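PDB 6JLS: putative flavoprotein decarboxylase from Streptomyces olivoviridis, which binds flavin mononucleotide and acts as an FMN-dependent cysteine decarboxylase in the biosynthesis of thioviridamide. Local coordinates for residues A[15-20]-A[92-97]; A[22-27]-A[100-105]; A[128-133]-A[156-161]. All blocks are in the same frame, centred on the assembly; numbering follows the deposited sequence.

Contact 1. Residues A[15-20]-A[92-97]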
ATOM      1  N   GLY A  15     -23.081  12.267  39.075  1.00 63.97           N
ATOM      2  CA  GLY A  15     -22.265  11.525  40.026  1.00 65.86           C
ATOM      3  C   GLY A  15     -22.188  10.033  39.760  1.00 66.16           C
ATOM      4  O   GLY A  15     -21.112   9.450  39.596  1.00 53.38           O
ATOM      5  N   GLN A  16     -23.361   9.405  39.735  1.00 71.82           N
ATOM      6  CA  GLN A  16     -23.485   7.967  39.555  1.00 74.29           C
ATOM      7  C   GLN A  16     -23.959   7.602  38.153  1.00 71.39           C
ATOM      8  O   GLN A  16     -24.393   6.470  37.918  1.00 73.91           O
ATOM      9  CB  GLN A  16     -24.439   7.401  40.605  1.00 81.20           C
ATOM     10  CG  GLN A  16     -23.811   7.243  41.973  1.00 92.50           C
ATOM     11  CD  GLN A  16     -22.979   5.984  42.059  1.00102.67           C
ATOM     12  OE1 GLN A  16     -23.505   4.878  41.929  1.00106.70           O
ATOM     13  NE2 GLN A  16     -21.674   6.140  42.258  1.00102.94           N
ATOM     14  N   LEU A  17     -23.869   8.537  37.213  1.00 62.75           N
ATOM     15  CA  LEU A  17     -24.462   8.379  35.895  1.00 52.45           C
ATOM     16  C   LEU A  17     -23.424   7.943  34.866  1.00 52.99           C
ATOM     17  O   LEU A  17     -22.265   8.370  34.908  1.00 50.88           O
ATOM     18  CB  LEU A  17     -25.112   9.689  35.454  1.00 44.07           C
ATOM     19  CG  LEU A  17     -26.225  10.199  36.372  1.00 52.55           C
ATOM     20  CD1 LEU A  17     -26.865  11.471  35.821  1.00 53.88           C
ATOM     21  CD2 LEU A  17     -27.266   9.108  36.560  1.00 53.79           C
ATOM     22  N   THR A  18     -23.851   7.088  33.945  1.00 51.84           N
ATOM     23  CA  THR A  18     -23.090   6.735  32.752  1.00 51.57           C
ATOM     24  C   THR A  18     -23.770   7.375  31.549  1.00 51.55           C
ATOM     25  O   THR A  18     -24.902   7.010  31.210  1.00 61.56           O
ATOM     26  CB  THR A  18     -23.019   5.216  32.573  1.00 49.22           C
ATOM     27  OG1 THR A  18     -22.316   4.631  33.673  1.00 55.10           O
ATOM     28  CG2 THR A  18     -22.312   4.860  31.280  1.00 39.56           C
ATOM     29  N   LEU A  19     -23.089   8.317  30.903  1.00 42.58           N
ATOM     30  CA  LEU A  19     -23.640   9.000  29.742  1.00 43.07           C
ATOM     31  C   LEU A  19     -22.813   8.705  28.496  1.00 44.51           C
ATOM     32  O   LEU A  19     -21.580   8.814  28.512  1.00 47.40           O
ATOM     33  CB  LEU A  19     -23.702  10.513  29.969  1.00 43.95           C
ATOM     34  CG  LEU A  19     -24.379  11.287  28.835  1.00 47.47           C
ATOM     35  CD1 LEU A  19     -25.292  12.358  29.388  1.00 50.58           C
ATOM     36  CD2 LEU A  19     -23.364  11.902  27.877  1.00 54.76           C
ATOM     37  N   THR A  20     -23.490   8.358  27.410  1.00 39.48           N
ATOM     38  CA  THR A  20     -22.839   8.147  26.125  1.00 38.16           C
ATOM     39  C   THR A  20     -23.200   9.287  25.181  1.00 38.04           C
ATOM     40  O   THR A  20     -24.383   9.545  24.929  1.00 40.31           O
ATOM     41  CB  THR A  20     -23.229   6.800  25.523  1.00 39.19           C
ATOM     42  OG1 THR A  20     -22.736   5.749  26.371  1.00 46.36           O
ATOM     43  CG2 THR A  20     -22.640   6.643  24.131  1.00 26.63           C
ATOM     44  N   GLU A  92     -25.371  -0.148  29.413  1.00 53.62           N
ATOM     45  CA  GLU A  92     -24.847   0.456  30.631  1.00 48.90           C
ATOM     46  C   GLU A  92     -25.086   1.959  30.722  1.00 44.23           C
ATOM     47  O   GLU A  92     -24.645   2.580  31.689  1.00 53.40           O
ATOM     48  CB  GLU A  92     -23.345   0.161  30.736  1.00 58.27           C
ATOM     49  CG  GLU A  92     -23.015  -1.330  30.770  1.00 68.74           C
ATOM     50  CD  GLU A  92     -21.523  -1.634  30.690  1.00 76.91           C
ATOM     51  OE1 GLU A  92     -20.709  -0.689  30.547  1.00 78.59           O
ATOM     52  OE2 GLU A  92     -21.171  -2.833  30.771  1.00 80.12           O
ATOM     53  N   SER A  93     -25.757   2.571  29.758  1.00 52.20           N
ATOM     54  CA  SER A  93     -25.898   4.021  29.754  1.00 49.87           C
ATOM     55  C   SER A  93     -27.190   4.442  30.434  1.00 51.19           C
ATOM     56  O   SER A  93     -28.228   3.800  30.266  1.00 57.84           O
ATOM     57  CB  SER A  93     -25.878   4.553  28.323  1.00 46.15           C
ATOM     58  OG  SER A  93     -24.649   4.267  27.693  1.00 48.49           O
ATOM     59  N   ASP A  94     -27.122   5.533  31.196  1.00 48.57           N
ATOM     60  CA  ASP A  94     -28.320   6.160  31.737  1.00 47.98           C
ATOM     61  C   ASP A  94     -28.881   7.236  30.821  1.00 52.07           C
ATOM     62  O   ASP A  94     -30.028   7.658  31.007  1.00 56.17           O
ATOM     63  CB  ASP A  94     -28.038   6.760  33.113  1.00 48.43           C
ATOM     64  CG  ASP A  94     -27.449   5.752  34.062  1.00 60.86           C
ATOM     65  OD1 ASP A  94     -28.013   4.641  34.170  1.00 67.56           O
ATOM     66  OD2 ASP A  94     -26.409   6.064  34.678  1.00 68.00           O
ATOM     67  N   ALA A  95     -28.107   7.680  29.839  1.00 50.36           N
ATOM     68  CA  ALA A  95     -28.633   8.521  28.778  1.00 49.15           C
ATOM     69  C   ALA A  95     -27.671   8.452  27.609  1.00 49.62           C
ATOM     70  O   ALA A  95     -26.464   8.271  27.797  1.00 49.44           O
ATOM     71  CB  ALA A  95     -28.819   9.972  29.231  1.00 54.55           C
ATOM     72  N   VAL A  96     -28.221   8.601  26.408  1.00 44.64           N
ATOM     73  CA  VAL A  96     -27.474   8.647  25.159  1.00 34.51           C
ATOM     74  C   VAL A  96     -27.844   9.948  24.467  1.00 37.77           C
ATOM     75  O   VAL A  96     -29.029  10.205  24.242  1.00 45.33           O
ATOM     76  CB  VAL A  96     -27.812   7.442  24.262  1.00 35.77           C
ATOM     77  CG1 VAL A  96     -27.145   7.567  22.884  1.00 27.55           C
ATOM     78  CG2 VAL A  96     -27.455   6.133  24.956  1.00 28.71           C
ATOM     79  N   VAL A  97     -26.843  10.765  24.138  1.00 39.29           N
ATOM     80  CA  VAL A  97     -27.048  12.047  23.460  1.00 35.78           C
ATOM     81  C   VAL A  97     -26.391  11.990  22.085  1.00 36.17           C
ATOM     82  O   VAL A  97     -25.220  11.611  21.970  1.00 46.89           O
ATOM     83  CB  VAL A  97     -26.472  13.221  24.269  1.00 35.65           C
ATOM     84  CG1 VAL A  97     -26.773  14.545  23.575  1.00 32.38           C
ATOM     85  CG2 VAL A  97     -27.021  13.214  25.664  1.00 36.45           C
TER
HETATM   86  O   HOH W   1     -24.643   4.648  35.508  1.00 68.12           O

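Contact 2. Residues A[22-27]-A[100-105]. With FMN (flavin mononucleotide), chain B.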
ATOM      1  N   CYS A  22     -22.821  10.835  21.361  1.00 34.09           N
ATOM      2  CA  CYS A  22     -22.594  10.438  19.974  1.00 28.98           C
ATOM      3  C   CYS A  22     -22.381  11.658  19.088  1.00 32.70           C
ATOM      4  O   CYS A  22     -23.084  12.666  19.216  1.00 30.10           O
ATOM      5  CB  CYS A  22     -23.754   9.605  19.422  1.00 34.88           C
ATOM      6  SG  CYS A  22     -24.051   7.997  20.219  1.00 37.56           S
ATOM      7  N   LEU A  23     -21.412  11.557  18.177  1.00 34.64           N
ATOM      8  CA  LEU A  23     -21.033  12.654  17.299  1.00 24.03           C
ATOM      9  C   LEU A  23     -21.222  12.255  15.840  1.00 24.81           C
ATOM     10  O   LEU A  23     -20.727  11.208  15.406  1.00 29.59           O
ATOM     11  CB  LEU A  23     -19.583  13.062  17.547  1.00 29.51           C
ATOM     12  CG  LEU A  23     -19.239  13.540  18.960  1.00 33.00           C
ATOM     13  CD1 LEU A  23     -17.796  14.038  18.995  1.00 39.17           C
ATOM     14  CD2 LEU A  23     -20.192  14.637  19.391  1.00 33.78           C
ATOM     15  N   SER A  24     -21.908  13.111  15.090  1.00 25.35           N
ATOM     16  CA  SER A  24     -22.300  12.944  13.693  1.00 30.16           C
ATOM     17  C   SER A  24     -21.403  13.797  12.780  1.00 29.54           C
ATOM     18  O   SER A  24     -20.704  14.709  13.228  1.00 32.57           O
ATOM     19  CB  SER A  24     -23.780  13.352  13.538  1.00 30.92           C
ATOM     20  OG  SER A  24     -24.403  12.682  12.477  1.00 53.68           O
ATOM     21  N   GLY A  25     -21.491  13.552  11.474  1.00 32.18           N
ATOM     22  CA  GLY A  25     -20.694  14.287  10.511  1.00 30.76           C
ATOM     23  C   GLY A  25     -21.129  15.718  10.249  1.00 35.82           C
ATOM     24  O   GLY A  25     -21.419  16.109   9.109  1.00 31.53           O
ATOM     25  N   SER A  26     -21.190  16.508  11.312  1.00 29.18           N
ATOM     26  CA  SER A  26     -21.419  17.937  11.218  1.00 29.61           C
ATOM     27  C   SER A  26     -20.207  18.654  11.802  1.00 36.49           C
ATOM     28  O   SER A  26     -19.559  18.145  12.722  1.00 36.18           O
ATOM     29  CB  SER A  26     -22.690  18.336  11.970  1.00 29.50           C
ATOM     30  OG  SER A  26     -22.694  19.717  12.270  1.00 30.11           O
ATOM     31  N   VAL A  27     -19.885  19.832  11.265  1.00 29.53           N
ATOM     32  CA  VAL A  27     -18.713  20.511  11.796  1.00 35.98           C
ATOM     33  C   VAL A  27     -18.907  20.856  13.274  1.00 37.00           C
ATOM     34  O   VAL A  27     -17.923  20.932  14.020  1.00 33.73           O
ATOM     35  CB  VAL A  27     -18.344  21.762  10.966  1.00 42.90           C
ATOM     36  CG1 VAL A  27     -19.284  22.903  11.244  1.00 45.88           C
ATOM     37  CG2 VAL A  27     -16.915  22.190  11.290  1.00 46.92           C
ATOM     38  N   PRO A 100     -23.759  16.914  17.604  1.00 31.39           N
ATOM     39  CA  PRO A 100     -24.881  17.150  16.691  1.00 26.34           C
ATOM     40  C   PRO A 100     -25.416  15.878  16.042  1.00 29.70           C
ATOM     41  O   PRO A 100     -24.687  14.896  15.918  1.00 29.96           O
ATOM     42  CB  PRO A 100     -24.275  18.073  15.641  1.00 30.43           C
ATOM     43  CG  PRO A 100     -22.812  17.659  15.594  1.00 32.40           C
ATOM     44  CD  PRO A 100     -22.459  17.265  17.004  1.00 29.64           C
ATOM     45  N   ALA A 101     -26.681  15.903  15.634  1.00 22.70           N
ATOM     46  CA  ALA A 101     -27.294  14.832  14.850  1.00 33.10           C
ATOM     47  C   ALA A 101     -27.551  15.373  13.450  1.00 29.37           C
ATOM     48  O   ALA A 101     -28.371  16.282  13.274  1.00 33.61           O
ATOM     49  CB  ALA A 101     -28.593  14.341  15.497  1.00 32.69           C
ATOM     50  N   THR A 102     -26.842  14.830  12.464  1.00 26.32           N
ATOM     51  CA  THR A 102     -27.019  15.249  11.084  1.00 25.40           C
ATOM     52  C   THR A 102     -28.369  14.788  10.538  1.00 21.68           C
ATOM     53  O   THR A 102     -29.040  13.921  11.101  1.00 32.76           O
ATOM     54  CB  THR A 102     -25.945  14.650  10.190  1.00 21.19           C
ATOM     55  OG1 THR A 102     -26.042  13.227  10.299  1.00 33.16           O
ATOM     56  CG2 THR A 102     -24.524  15.171  10.575  1.00 29.76           C
ATOM     57  N   ALA A 103     -28.740  15.350   9.386  1.00 29.26           N
ATOM     58  CA  ALA A 103     -29.920  14.865   8.679  1.00 27.60           C
ATOM     59  C   ALA A 103     -29.790  13.379   8.374  1.00 29.03           C
ATOM     60  O   ALA A 103     -30.754  12.617   8.536  1.00 33.55           O
ATOM     61  CB  ALA A 103     -30.129  15.659   7.387  1.00 28.43           C
ATOM     62  N   ALA A 104     -28.584  12.948   7.977  1.00 26.56           N
ATOM     63  CA  ALA A 104     -28.376  11.566   7.565  1.00 32.75           C
ATOM     64  C   ALA A 104     -28.564  10.628   8.740  1.00 28.16           C
ATOM     65  O   ALA A 104     -29.246   9.603   8.625  1.00 27.03           O
ATOM     66  CB  ALA A 104     -26.986  11.386   6.945  1.00 28.28           C
ATOM     67  N   THR A 105     -27.983  10.976   9.888  1.00 22.77           N
ATOM     68  CA  THR A 105     -28.114  10.133  11.071  1.00 29.38           C
ATOM     69  C   THR A 105     -29.551  10.116  11.599  1.00 29.78           C
ATOM     70  O   THR A 105     -30.074   9.051  11.957  1.00 28.40           O
ATOM     71  CB  THR A 105     -27.128  10.602  12.138  1.00 34.61           C
ATOM     72  OG1 THR A 105     -25.820  10.197  11.739  1.00 31.18           O
ATOM     73  CG2 THR A 105     -27.435   9.975  13.487  1.00 21.07           C
TER
HETATM   74  N1  FMN B 501     -25.076  17.396   7.453  1.00 67.35           N
HETATM   75  C2  FMN B 501     -25.988  17.719   8.433  1.00 64.67           C
HETATM   76  O2  FMN B 501     -27.021  17.063   8.536  1.00 62.25           O
HETATM   77  N3  FMN B 501     -25.748  18.779   9.283  1.00 60.98           N
HETATM   78  C4  FMN B 501     -24.591  19.522   9.165  1.00 60.93           C
HETATM   79  O4  FMN B 501     -24.369  20.468   9.924  1.00 57.39           O
HETATM   80  C4A FMN B 501     -23.670  19.194   8.178  1.00 63.67           C
HETATM   81  N5  FMN B 501     -22.507  19.929   8.051  1.00 62.29           N
HETATM   82  C5A FMN B 501     -21.588  19.615   7.072  1.00 53.13           C
HETATM   83  C6  FMN B 501     -20.432  20.377   6.967  1.00 50.82           C
HETATM   84  C7  FMN B 501     -19.487  20.073   5.987  1.00 55.53           C
HETATM   85  C7M FMN B 501     -18.241  20.916   5.892  1.00 42.46           C
HETATM   86  C8  FMN B 501     -19.708  18.996   5.106  1.00 53.48           C
HETATM   87  C8M FMN B 501     -18.690  18.661   4.047  1.00 45.87           C
HETATM   88  C9  FMN B 501     -20.878  18.234   5.218  1.00 50.48           C
HETATM   89  C9A FMN B 501     -21.821  18.546   6.204  1.00 52.96           C
HETATM   90  N10 FMN B 501     -22.990  17.806   6.333  1.00 56.31           N
HETATM   91  C10 FMN B 501     -23.911  18.126   7.318  1.00 62.80           C
HETATM   92  C1' FMN B 501     -23.251  16.640   5.425  1.00 55.66           C
HETATM   93  C2' FMN B 501     -22.920  15.346   6.187  1.00 50.52           C
HETATM   94  O2' FMN B 501     -21.553  15.273   6.556  1.00 44.30           O
HETATM   95  C3' FMN B 501     -23.291  14.109   5.381  1.00 53.47           C
HETATM   96  O3' FMN B 501     -24.695  14.044   5.294  1.00 63.43           O
HETATM   97  C4' FMN B 501     -22.722  12.865   6.061  1.00 54.55           C
HETATM   98  O4' FMN B 501     -22.842  11.690   5.277  1.00 57.65           O
HETATM   99  C5' FMN B 501     -23.377  12.637   7.417  1.00 45.31           C
HETATM  100  O5' FMN B 501     -22.856  11.416   7.884  1.00 32.25           O
HETATM  101  P   FMN B 501     -23.235  10.843   9.328  1.00 34.92           P
HETATM  102  O1P FMN B 501     -24.626  11.320   9.705  1.00 27.92           O
HETATM  103  O2P FMN B 501     -23.235   9.331   9.270  1.00 36.04           O
HETATM  104  O3P FMN B 501     -22.253  11.357  10.350  1.00 34.36           O

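Contact 3. Residues A[128-133]-A[156-161]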
ATOM      1  N   PRO A 128     -33.157   7.073  28.332  1.00 46.98           N
ATOM      2  CA  PRO A 128     -33.499   8.283  27.565  1.00 47.78           C
ATOM      3  C   PRO A 128     -32.484   8.578  26.469  1.00 48.32           C
ATOM      4  O   PRO A 128     -31.271   8.439  26.657  1.00 50.21           O
ATOM      5  CB  PRO A 128     -33.492   9.387  28.628  1.00 49.78           C
ATOM      6  CG  PRO A 128     -33.769   8.691  29.890  1.00 47.96           C
ATOM      7  CD  PRO A 128     -33.225   7.306  29.785  1.00 43.96           C
ATOM      8  N   VAL A 129     -32.997   9.008  25.318  1.00 39.61           N
ATOM      9  CA  VAL A 129     -32.186   9.384  24.165  1.00 35.65           C
ATOM     10  C   VAL A 129     -32.522  10.820  23.789  1.00 39.43           C
ATOM     11  O   VAL A 129     -33.670  11.130  23.456  1.00 44.37           O
ATOM     12  CB  VAL A 129     -32.416   8.448  22.970  1.00 31.61           C
ATOM     13  CG1 VAL A 129     -31.692   8.980  21.757  1.00 32.33           C
ATOM     14  CG2 VAL A 129     -31.947   7.051  23.293  1.00 31.84           C
ATOM     15  N   ILE A 130     -31.521  11.688  23.817  1.00 36.95           N
ATOM     16  CA  ILE A 130     -31.686  13.084  23.442  1.00 41.41           C
ATOM     17  C   ILE A 130     -30.930  13.335  22.134  1.00 37.60           C
ATOM     18  O   ILE A 130     -29.750  12.985  22.014  1.00 39.50           O
ATOM     19  CB  ILE A 130     -31.209  14.029  24.552  1.00 39.69           C
ATOM     20  CG1 ILE A 130     -32.152  13.956  25.764  1.00 51.84           C
ATOM     21  CG2 ILE A 130     -31.223  15.451  24.044  1.00 32.94           C
ATOM     22  CD1 ILE A 130     -32.048  12.711  26.630  1.00 49.25           C
ATOM     23  N   LEU A 131     -31.610  13.936  21.159  1.00 35.89           N
ATOM     24  CA  LEU A 131     -31.050  14.223  19.847  1.00 37.40           C
ATOM     25  C   LEU A 131     -31.064  15.726  19.592  1.00 39.22           C
ATOM     26  O   LEU A 131     -32.076  16.393  19.836  1.00 38.17           O
ATOM     27  CB  LEU A 131     -31.850  13.518  18.753  1.00 38.45           C
ATOM     28  CG  LEU A 131     -32.137  12.027  18.923  1.00 34.59           C
ATOM     29  CD1 LEU A 131     -33.095  11.580  17.855  1.00 31.46           C
ATOM     30  CD2 LEU A 131     -30.852  11.232  18.835  1.00 31.89           C
ATOM     31  N   ALA A 132     -29.942  16.258  19.089  1.00 36.31           N
ATOM     32  CA  ALA A 132     -29.806  17.681  18.760  1.00 33.17           C
ATOM     33  C   ALA A 132     -29.577  17.832  17.254  1.00 39.31           C
ATOM     34  O   ALA A 132     -28.423  17.805  16.788  1.00 36.14           O
ATOM     35  CB  ALA A 132     -28.668  18.319  19.554  1.00 30.73           C
ATOM     36  N   PRO A 133     -30.647  17.982  16.461  1.00 36.79           N
ATOM     37  CA  PRO A 133     -30.465  18.159  15.013  1.00 33.05           C
ATOM     38  C   PRO A 133     -29.660  19.411  14.710  1.00 38.48           C
ATOM     39  O   PRO A 133     -29.809  20.450  15.357  1.00 38.04           O
ATOM     40  CB  PRO A 133     -31.900  18.290  14.479  1.00 32.86           C
ATOM     41  CG  PRO A 133     -32.775  17.740  15.547  1.00 31.12           C
ATOM     42  CD  PRO A 133     -32.064  18.024  16.845  1.00 43.35           C
ATOM     43  N   GLY A 156     -39.962   7.687  21.244  1.00 38.68           N
ATOM     44  CA  GLY A 156     -39.733   8.138  22.593  1.00 32.45           C
ATOM     45  C   GLY A 156     -38.506   9.004  22.749  1.00 43.07           C
ATOM     46  O   GLY A 156     -38.206   9.429  23.873  1.00 39.90           O
ATOM     47  N   PHE A 157     -37.786   9.276  21.660  1.00 40.77           N
ATOM     48  CA  PHE A 157     -36.595  10.109  21.733  1.00 33.30           C
ATOM     49  C   PHE A 157     -36.985  11.570  21.949  1.00 38.95           C
ATOM     50  O   PHE A 157     -38.034  12.033  21.495  1.00 40.38           O
ATOM     51  CB  PHE A 157     -35.764   9.976  20.444  1.00 31.19           C
ATOM     52  CG  PHE A 157     -35.290   8.569  20.143  1.00 30.21           C
ATOM     53  CD1 PHE A 157     -35.247   7.591  21.141  1.00 32.21           C
ATOM     54  CD2 PHE A 157     -34.861   8.228  18.862  1.00 36.64           C
ATOM     55  CE1 PHE A 157     -34.799   6.295  20.868  1.00 33.01           C
ATOM     56  CE2 PHE A 157     -34.402   6.923  18.581  1.00 34.26           C
ATOM     57  CZ  PHE A 157     -34.379   5.961  19.594  1.00 35.20           C
ATOM     58  N   VAL A 158     -36.110  12.306  22.622  1.00 36.45           N
ATOM     59  CA  VAL A 158     -36.283  13.738  22.841  1.00 41.54           C
ATOM     60  C   VAL A 158     -35.545  14.483  21.736  1.00 46.60           C
ATOM     61  O   VAL A 158     -34.323  14.354  21.602  1.00 53.58           O
ATOM     62  CB  VAL A 158     -35.761  14.154  24.226  1.00 41.95           C
ATOM     63  CG1 VAL A 158     -35.863  15.653  24.404  1.00 44.00           C
ATOM     64  CG2 VAL A 158     -36.517  13.418  25.325  1.00 37.76           C
ATOM     65  N   VAL A 159     -36.271  15.258  20.936  1.00 44.64           N
ATOM     66  CA  VAL A 159     -35.690  15.983  19.812  1.00 42.26           C
ATOM     67  C   VAL A 159     -35.594  17.443  20.212  1.00 53.24           C
ATOM     68  O   VAL A 159     -36.616  18.122  20.354  1.00 56.04           O
ATOM     69  CB  VAL A 159     -36.515  15.820  18.530  1.00 40.76           C
ATOM     70  CG1 VAL A 159     -35.871  16.613  17.391  1.00 39.31           C
ATOM     71  CG2 VAL A 159     -36.667  14.352  18.167  1.00 35.90           C
ATOM     72  N   ALA A 160     -34.363  17.928  20.374  1.00 50.09           N
ATOM     73  CA  ALA A 160     -34.094  19.290  20.824  1.00 52.05           C
ATOM     74  C   ALA A 160     -33.829  20.186  19.619  1.00 63.78           C
ATOM     75  O   ALA A 160     -32.685  20.465  19.265  1.00 79.59           O
ATOM     76  CB  ALA A 160     -32.907  19.303  21.781  1.00 50.21           C
ATOM     77  N   GLU A 161     -34.901  20.652  18.995  1.00 68.51           N
ATOM     78  CA  GLU A 161     -34.774  21.648  17.944  1.00 85.09           C
ATOM     79  C   GLU A 161     -34.464  23.012  18.558  1.00100.79           C
ATOM     80  O   GLU A 161     -34.739  23.249  19.739  1.00106.11           O
ATOM     81  CB  GLU A 161     -36.059  21.712  17.120  1.00 84.02           C
ATOM     82  CG  GLU A 161     -36.489  20.382  16.518  1.00 79.42           C
ATOM     83  CD  GLU A 161     -37.632  20.532  15.532  1.00 80.99           C
ATOM     84  OE1 GLU A 161     -37.593  21.487  14.731  1.00 83.68           O
ATOM     85  OE2 GLU A 161     -38.571  19.701  15.563  1.00 80.62           O
TER
HETATM   86  O   HOH W   2     -35.780   9.325  25.261  1.00 48.51           O
HETATM   87  O   HOH W   3     -29.875  21.736  18.249  1.00 59.66           O

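Contact 1. Residues A[15-20]-A[92-97]
T18 to T20 run parallel to A95 to V97 at 24°, L19 pairing with A95 and T20 with V96. T20 N donates to A95 O at 3.0 Å, and T20 O receives V97 N at 2.9 Å. Where strand 18-23 begins, D94, just ahead of strand 95-101, grips T18 twice. Its backbone N reaches T18 O (2.7 Å) in the carbonyl plane, while T18 N donates to D94 OD2 (2.9 Å), meeting it on the anti side and 34° out of the carboxylate plane. Aspartate suits this place because its short side chain can take the N-H that no backbone carbonyl of 92-97 accepts. A water accepts from T18 OG1 and donates to Q16 O. T20 OG1 sits beside its own backbone N (chi1 -65°) and donates to S93 OG at 2.8 Å; that oxygen is also hydrogen-bonded to I89 O, so the small hydroxyl works as a relay. On the sheet face of L19 and A95, L19 CD1 touches V97 CG2 at 4.2 Å, aliphatic groups suited to a buried face. Helix 182-193 lies against L17, D94 and V97. Strand 46-51 pairs with the far edge of strand 18-23, and V96 N bonds to P128 O.

Contact 2. Residues A[22-27]-A[100-105]
S24 and T102 meet through their side-chain oxygens, S24 OG lying 2.8 Å from T102 OG1 and 3.0 Å from T105 OG1, at the phosphate of FMN. With OG turned anti to its own N (chi1 -152°), S24 points into this cluster, the tightly packed part of the contact. T105 OG1 donates to FMN O1P at 2.6 Å. T102 OG1 also lies against O1P, at a modelled separation too short to trust, and as N-cap of helix 103-110 accepts from T105 N (3.0 Å). G25, centre of an inverse gamma turn, sends its N to FMN O3P at 2.6 Å; being glycine, it brings no CB up against that oxygen. A103 N donates to flavin O2, so the helix start holds both the phosphate and the pyrimidine side of the flavin. Toward P100, which follows a cis peptide bond, the contact turns apolar: its CG rests 3.7 Å from S26 CB, and the bond from S24 N to P100 O is weak. The loose side is V27, partly exposed, its CB pointing away from 100-105; it packs on S63 of a third subunit. Neutral hydroxyls and backbone N-H groups, here without a cationic side chain, meet the phosphate, which the helix's amino end may also help to stabilise.

Contact 3. Residues A[128-133]-A[156-161]
F157 turns its ring to the side of its own backbone N (chi1 -60°), and V129 sets CG1 anti to its N (chi1 173°), which brings the methyl over one ring face. CG1 stands 4.0 Å from the centroid of the F157 ring, 18° off the normal, in a CH-pi contact, and V129 CB comes to 3.5 Å from F157 CD1. L131 CD1 approaches the same ring obliquely, while L152 of helix 143-154 also touches F157. That helix belongs to the connection of a beta-alpha-beta crossover: the chain leaves strand 129-133, passes through helices 137-140 and 143-154, and returns parallel as strand 158-159, outermost in the sheet of this chain. G156 provides the positive phi of a Schellman motif ending the helix. V158 N then donates to V129 O, L131 N to V158 O and A160 N to L131 O, each at 2.8 Å and nearly straight. Beta-branched I130 and V158 fit the extended chain and pack CG1 to CB (3.9 Å) on the sheet face turned toward helix 182-193, where V184 touches both I130 and A160. P133, lacking an N-H, continues the strand without another donor; its CG meets V159 CG1 at 3.8 Å.

In the fold
All three contacts belong to one parallel sheet with strand order 3-2-1-4-5-6, flanked by helices as in Rossmann-like folds. Contacts 1 and 2 both join strands 18-23 and 95-101: contact 1 at their starts, partly buried, and contact 2 at and just beyond their carboxyl ends, fully buried against the cofactor. The bond from C22 N to V97 O links them. Contact 3 lies to the other side of strand 95-101, tied to contact 1 through V96 and I130 and to contact 2 through A101 and A132. Its chemistry is largely regular backbone pairing and apolar packing; contact 1 adds a carboxylate and hydroxyls where the strands begin, and contact 2 replaces pairing with phosphate-binding loops.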